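Local coordinates for putative alpha-L-fucosidase (Bacteroides thetaiotaomicron VPI-5482, PDB 3GZA), which probably hydrolyses alpha-L-fucosidic bonds as a family 29 glycoside hydrolase, at residues A[228-232]-A[403-409]. Residues are numbered along the deposited sequence; the frame is centred on the assembly and turned at random.
Sequences EYPCW and ESVGHKR
The hydroxyl of Tyr229 plugs into the backbone of residues 403-404 and is used in both senses: OH gives its proton to Ser404 O at 2.6 Å, in the carbonyl plane and on a lone pair, and accepts from Glu403 N at 2.9 Å. With CG anti to the backbone N (chi1 -170°), the Tyr229 ring reaches across to residues 403-409 and meets the guanidinium of Arg409, at the start of strand 409-418, face to face. The planes lie 19° apart, with CZ of Arg409 3.7 Å from the ring centroid, a cation-pi stack. That guanidinium is also gripped from outside, NH1 by Gly308 O and NE by the hydroxyl of Tyr386, which probably fixes its rotation over the ring. A phenylalanine in place of Tyr229 could keep the stack but would probably leave Glu403 N and Ser404 O without their shared partner. Ser404 OG takes the N-H of Cys231 at 3.1 Å and joins a water 2.6 Å away; the water is also hydrogen-bonded to Cys231 O, which receives Asn310 ND2 as well. On the carbon side of the same serine, CB sits over the six-membered ring of Trp232, 3.5 Å from its centroid, a CH-pi contact. Pro230, behind a cis peptide bond, lays CB against Ser404 OG and CG beside the Glu403 carboxylate, while its carbonyl is satisfied by His257 ND1. The contact is an interdomain interface, joining the 228-232 loop of the TIM-barrel-type domain to the connection after strand 395-402 and the first residue of strand 409-418 in the two-sheet beta-sandwich that follows it.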
loop_
_atom_site.group_PDB
_atom_site.type_symbol
_atom_site.label_atom_id
_atom_site.label_comp_id
_atom_site.label_asym_id
_atom_site.label_seq_id
_atom_site.Cartn_x
_atom_site.Cartn_y
_atom_site.Cartn_z
ATOM N N GLU A 228 -41.385 2.356 0.828
ATOM C CA GLU A 228 -42.759 1.923 0.838
ATOM C C GLU A 228 -43.620 2.966 1.530
ATOM O O GLU A 228 -43.124 4.029 1.912
ATOM C CB GLU A 228 -42.864 0.549 1.473
ATOM C CG GLU A 228 -42.112 -0.532 0.700
ATOM C CD GLU A 228 -42.670 -0.734 -0.686
ATOM O OE1 GLU A 228 -43.895 -0.902 -0.787
ATOM O OE2 GLU A 228 -41.900 -0.784 -1.660
ATOM N N TYR A 229 -44.918 2.706 1.624
ATOM C CA TYR A 229 -45.854 3.627 2.264
ATOM C C TYR A 229 -46.794 2.867 3.206
ATOM O O TYR A 229 -47.324 1.831 2.803
ATOM C CB TYR A 229 -46.612 4.452 1.185
ATOM C CG TYR A 229 -47.393 5.563 1.872
ATOM C CD1 TYR A 229 -46.758 6.769 2.177
ATOM C CD2 TYR A 229 -48.710 5.393 2.255
ATOM C CE1 TYR A 229 -47.393 7.740 2.861
ATOM C CE2 TYR A 229 -49.387 6.380 2.972
ATOM C CZ TYR A 229 -48.713 7.567 3.263
ATOM O OH TYR A 229 -49.358 8.556 3.955
ATOM N N PRO A 230 -47.006 3.372 4.442
ATOM C CA PRO A 230 -46.459 4.597 5.040
ATOM C C PRO A 230 -44.960 4.506 5.267
ATOM O O PRO A 230 -44.394 3.396 5.287
ATOM C CB PRO A 230 -47.199 4.699 6.382
ATOM C CG PRO A 230 -47.576 3.339 6.711
ATOM C CD PRO A 230 -47.896 2.683 5.398
ATOM N N CYS A 231 -44.306 5.658 5.375
ATOM C CA CYS A 231 -42.875 5.709 5.669
ATOM C C CYS A 231 -42.626 6.752 6.765
ATOM O O CYS A 231 -42.794 7.937 6.544
ATOM C CB CYS A 231 -42.024 6.041 4.446
ATOM S SG CYS A 231 -40.277 5.957 4.789
ATOM N N TRP A 232 -42.275 6.265 7.959
ATOM C CA TRP A 232 -42.039 7.092 9.139
ATOM C C TRP A 232 -40.561 7.263 9.352
ATOM O O TRP A 232 -39.774 6.419 8.985
ATOM C CB TRP A 232 -42.620 6.384 10.386
ATOM C CG TRP A 232 -44.015 5.905 10.204
ATOM C CD1 TRP A 232 -44.409 4.607 9.920
ATOM C CD2 TRP A 232 -45.208 6.658 10.335
ATOM N NE1 TRP A 232 -45.760 4.544 9.832
ATOM C CE2 TRP A 232 -46.291 5.780 10.073
ATOM C CE3 TRP A 232 -45.478 7.985 10.640
ATOM C CZ2 TRP A 232 -47.614 6.194 10.114
ATOM C CZ3 TRP A 232 -46.804 8.412 10.646
ATOM C CH2 TRP A 232 -47.857 7.516 10.415
ATOM N N GLU A 403 -51.588 8.073 5.773
ATOM C CA GLU A 403 -51.171 7.977 7.172
ATOM C C GLU A 403 -50.063 8.950 7.457
ATOM O O GLU A 403 -50.314 10.035 7.945
ATOM C CB GLU A 403 -50.708 6.557 7.480
ATOM C CG GLU A 403 -51.814 5.553 7.486
ATOM C CD GLU A 403 -51.322 4.171 7.880
ATOM O OE1 GLU A 403 -50.954 3.965 9.060
ATOM O OE2 GLU A 403 -51.298 3.303 6.987
ATOM N N SER A 404 -48.831 8.573 7.112
ATOM C CA SER A 404 -47.661 9.406 7.312
ATOM C C SER A 404 -47.576 10.568 6.323
ATOM O O SER A 404 -47.944 10.429 5.156
ATOM C CB SER A 404 -46.397 8.565 7.158
ATOM O OG SER A 404 -46.409 7.864 5.927
ATOM N N VAL A 405 -47.026 11.668 6.808
ATOM C CA VAL A 405 -46.735 12.816 5.977
ATOM C C VAL A 405 -45.249 13.124 6.167
ATOM O O VAL A 405 -44.457 12.920 5.255
ATOM C CB VAL A 405 -47.660 13.997 6.290
ATOM C CG1 VAL A 405 -47.196 15.207 5.516
ATOM C CG2 VAL A 405 -49.100 13.661 5.946
ATOM N N GLY A 406 -44.857 13.597 7.338
ATOM C CA GLY A 406 -43.461 13.900 7.606
ATOM C C GLY A 406 -43.035 15.117 6.808
ATOM O O GLY A 406 -43.856 16.039 6.602
ATOM N N HIS A 407 -41.821 15.095 6.281
ATOM C CA HIS A 407 -41.271 16.236 5.577
ATOM C C HIS A 407 -42.025 16.563 4.296
ATOM O O HIS A 407 -42.295 17.730 4.027
ATOM C CB HIS A 407 -39.791 16.058 5.313
ATOM C CG HIS A 407 -39.246 17.139 4.446
ATOM N ND1 HIS A 407 -39.086 18.420 4.920
ATOM C CD2 HIS A 407 -38.988 17.178 3.115
ATOM C CE1 HIS A 407 -38.668 19.186 3.924
ATOM N NE2 HIS A 407 -38.633 18.469 2.824
ATOM N N LYS A 408 -42.412 15.528 3.543
ATOM C CA LYS A 408 -43.144 15.736 2.309
ATOM C C LYS A 408 -43.912 14.513 1.868
ATOM O O LYS A 408 -43.391 13.408 1.895
ATOM C CB LYS A 408 -42.210 16.172 1.176
ATOM C CG LYS A 408 -42.899 16.512 -0.158
ATOM C CD LYS A 408 -41.917 17.191 -1.098
ATOM C CE LYS A 408 -41.796 18.729 -0.845
ATOM N NZ LYS A 408 -40.871 19.380 -1.850
ATOM N N ARG A 409 -45.141 14.759 1.421
ATOM C CA ARG A 409 -46.034 13.747 0.914
ATOM C C ARG A 409 -46.517 14.287 -0.406
ATOM O O ARG A 409 -47.047 15.418 -0.439
ATOM C CB ARG A 409 -47.243 13.565 1.839
ATOM C CG ARG A 409 -48.272 12.511 1.386
ATOM C CD ARG A 409 -47.747 11.132 1.544
ATOM N NE ARG A 409 -48.647 10.129 1.001
ATOM C CZ ARG A 409 -48.366 9.275 0.026
ATOM N NH1 ARG A 409 -47.215 9.279 -0.619
ATOM N NH2 ARG A 409 -49.289 8.405 -0.346
HETATM O O HOH W 1 -44.582 8.841 4.304
#